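Local coordinates for hypothetical 33.3 KDA protein IN ade3-ser2 intergenic region (Saccharomyces cerevisiae, PDB 1ODF), which is probably an ATP-dependent kinase of the GLYK family, a P-loop protein resembling bacterial pantothenate kinase, whose substrate is not yet known, at residues D10-F15 with L205-T210. Sequence-based numbering, arbitrary orientation.
Sequences DYTIEF and LGIVFT
Phe15 and Thr12 of helix 8-24 pack on Leu205, Gly206 and Ile207 of strand 204-211, a buried helix-on-sheet contact in the alpha/beta core of a P-loop kinase fold. The strand is an inner one of the mixed sheet, between 32-37 and 269-275, and the helix covers one face of it. The two segments run nearly antiparallel, at 166°, with their axes 10.3 Å apart, room enough for an interleaved layer of side chains. Residues 12 and 15 lie one helical turn apart on the side facing the sheet.

Phe15 carries most of the contact: with CG anti to the backbone N (chi1 166°), its ring extends to the strand, where CE1 comes within 3.5 Å of Ile207 CD1. The same ring carbon, CE1, stands 4.1 Å from Leu205 CB, so the ring spans Leu205, whose CB points toward the helix, and the CD1 end of Ile207. Between them in sequence, Gly206 meets the ring obliquely through its backbone O, 3.8 Å from Phe15 CE1; a side chain there would point away from the helix. Leu271 of strand 269-275 and Tyr19, one turn further along the helix, also touch Phe15. Replacing the ring with an alanine would probably open a gap beside Ile207 CD1 and strip Leu205 CB of this neighbour, leaving Leu205 to Tyr19 and its other contacts.

Thr12 is compact enough for the place where the CA atoms come nearest, its CA 7.3 Å from Ile207 CA. Its hydroxyl is buried but hydrogen-bonded to Val8 O within the helix, which lets a polar residue sit among apolar ones. Beta-branched Ile207 suits the strand and divides its two arms: CD1 lies 4.0 Å from Thr12 CG2, and CG2 is likewise 4.0 Å from Thr12 OG1.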
loop_
_atom_site.group_PDB
_atom_site.type_symbol
_atom_site.label_atom_id
_atom_site.label_comp_id
_atom_site.label_asym_id
_atom_site.label_seq_id
_atom_site.Cartn_x
_atom_site.Cartn_y
_atom_site.Cartn_z
ATOM N N ASP A 10 -10.923 9.670 -12.810
ATOM C CA ASP A 10 -11.012 11.000 -13.387
ATOM C C ASP A 10 -10.245 12.008 -12.536
ATOM O O ASP A 10 -9.453 12.800 -13.050
ATOM C CB ASP A 10 -12.480 11.421 -13.481
ATOM C CG ASP A 10 -13.254 10.629 -14.524
ATOM O OD1 ASP A 10 -14.501 10.682 -14.488
ATOM O OD2 ASP A 10 -12.626 9.965 -15.384
ATOM N N TYR A 11 -10.483 11.971 -11.230
ATOM C CA TYR A 11 -9.812 12.884 -10.327
ATOM C C TYR A 11 -8.322 12.598 -10.251
ATOM O O TYR A 11 -7.502 13.517 -10.249
ATOM C CB TYR A 11 -10.420 12.795 -8.931
ATOM C CG TYR A 11 -11.772 13.453 -8.823
ATOM C CD1 TYR A 11 -12.932 12.694 -8.668
ATOM C CD2 TYR A 11 -11.893 14.841 -8.882
ATOM C CE1 TYR A 11 -14.178 13.299 -8.571
ATOM C CE2 TYR A 11 -13.131 15.458 -8.786
ATOM C CZ TYR A 11 -14.270 14.682 -8.631
ATOM O OH TYR A 11 -15.500 15.295 -8.533
ATOM N N THR A 12 -7.975 11.319 -10.191
ATOM C CA THR A 12 -6.579 10.930 -10.096
ATOM C C THR A 12 -5.752 11.367 -11.314
ATOM O O THR A 12 -4.657 11.906 -11.154
ATOM C CB THR A 12 -6.456 9.411 -9.889
ATOM O OG1 THR A 12 -7.153 9.039 -8.688
ATOM C CG2 THR A 12 -4.995 9.012 -9.760
ATOM N N ILE A 13 -6.286 11.144 -12.516
ATOM C CA ILE A 13 -5.611 11.516 -13.755
ATOM C C ILE A 13 -5.483 13.032 -13.828
ATOM O O ILE A 13 -4.460 13.566 -14.250
ATOM C CB ILE A 13 -6.399 11.020 -14.997
ATOM C CG1 ILE A 13 -6.320 9.494 -15.092
ATOM C CG2 ILE A 13 -5.853 11.677 -16.269
ATOM C CD1 ILE A 13 -7.055 8.915 -16.287
ATOM N N GLU A 14 -6.545 13.714 -13.423
ATOM C CA GLU A 14 -6.585 15.163 -13.407
ATOM C C GLU A 14 -5.422 15.666 -12.543
ATOM O O GLU A 14 -4.605 16.485 -12.977
ATOM C CB GLU A 14 -7.932 15.594 -12.827
ATOM C CG GLU A 14 -8.085 17.059 -12.481
ATOM C CD GLU A 14 -9.472 17.361 -11.928
ATOM O OE1 GLU A 14 -10.463 17.159 -12.672
ATOM O OE2 GLU A 14 -9.574 17.790 -10.754
ATOM N N PHE A 15 -5.356 15.149 -11.320
ATOM C CA PHE A 15 -4.315 15.504 -10.369
ATOM C C PHE A 15 -2.903 15.197 -10.892
ATOM O O PHE A 15 -2.017 16.046 -10.833
ATOM C CB PHE A 15 -4.584 14.759 -9.052
ATOM C CG PHE A 15 -3.421 14.748 -8.087
ATOM C CD1 PHE A 15 -2.667 13.590 -7.901
ATOM C CD2 PHE A 15 -3.109 15.879 -7.329
ATOM C CE1 PHE A 15 -1.621 13.558 -6.964
ATOM C CE2 PHE A 15 -2.062 15.855 -6.390
ATOM C CZ PHE A 15 -1.323 14.696 -6.208
ATOM N N LEU A 205 4.111 12.058 -4.825
ATOM C CA LEU A 205 2.748 12.537 -4.959
ATOM C C LEU A 205 1.930 11.429 -4.300
ATOM O O LEU A 205 2.246 10.244 -4.447
ATOM C CB LEU A 205 2.361 12.681 -6.432
ATOM C CG LEU A 205 3.117 13.780 -7.169
ATOM C CD1 LEU A 205 2.708 13.776 -8.629
ATOM C CD2 LEU A 205 2.817 15.123 -6.508
ATOM N N GLY A 206 0.897 11.811 -3.562
ATOM C CA GLY A 206 0.097 10.813 -2.889
ATOM C C GLY A 206 -1.355 10.798 -3.295
ATOM O O GLY A 206 -1.949 11.846 -3.544
ATOM N N ILE A 207 -1.916 9.596 -3.372
ATOM C CA ILE A 207 -3.318 9.399 -3.715
ATOM C C ILE A 207 -3.917 8.660 -2.528
ATOM O O ILE A 207 -3.584 7.502 -2.270
ATOM C CB ILE A 207 -3.503 8.509 -4.960
ATOM C CG1 ILE A 207 -2.543 8.942 -6.086
ATOM C CG2 ILE A 207 -4.984 8.545 -5.386
ATOM C CD1 ILE A 207 -2.819 10.300 -6.648
ATOM N N VAL A 208 -4.795 9.338 -1.805
ATOM C CA VAL A 208 -5.407 8.752 -0.630
ATOM C C VAL A 208 -6.898 8.534 -0.789
ATOM O O VAL A 208 -7.640 9.444 -1.176
ATOM C CB VAL A 208 -5.160 9.635 0.621
ATOM C CG1 VAL A 208 -5.920 9.062 1.833
ATOM C CG2 VAL A 208 -3.664 9.703 0.917
ATOM N N PHE A 209 -7.315 7.308 -0.491
ATOM C CA PHE A 209 -8.713 6.906 -0.557
ATOM C C PHE A 209 -9.206 6.707 0.868
ATOM O O PHE A 209 -8.608 5.937 1.634
ATOM C CB PHE A 209 -8.868 5.551 -1.274
ATOM C CG PHE A 209 -8.841 5.618 -2.783
ATOM C CD1 PHE A 209 -8.052 6.545 -3.457
ATOM C CD2 PHE A 209 -9.583 4.708 -3.533
ATOM C CE1 PHE A 209 -8.007 6.561 -4.855
ATOM C CE2 PHE A 209 -9.543 4.716 -4.925
ATOM C CZ PHE A 209 -8.752 5.646 -5.587
ATOM N N THR A 210 -10.270 7.409 1.240
ATOM C CA THR A 210 -10.858 7.197 2.549
ATOM C C THR A 210 -12.364 6.999 2.311
ATOM O O THR A 210 -12.852 7.209 1.197
ATOM C CB THR A 210 -10.598 8.373 3.520
ATOM O OG1 THR A 210 -10.858 7.928 4.857
ATOM C CG2 THR A 210 -11.497 9.561 3.205
#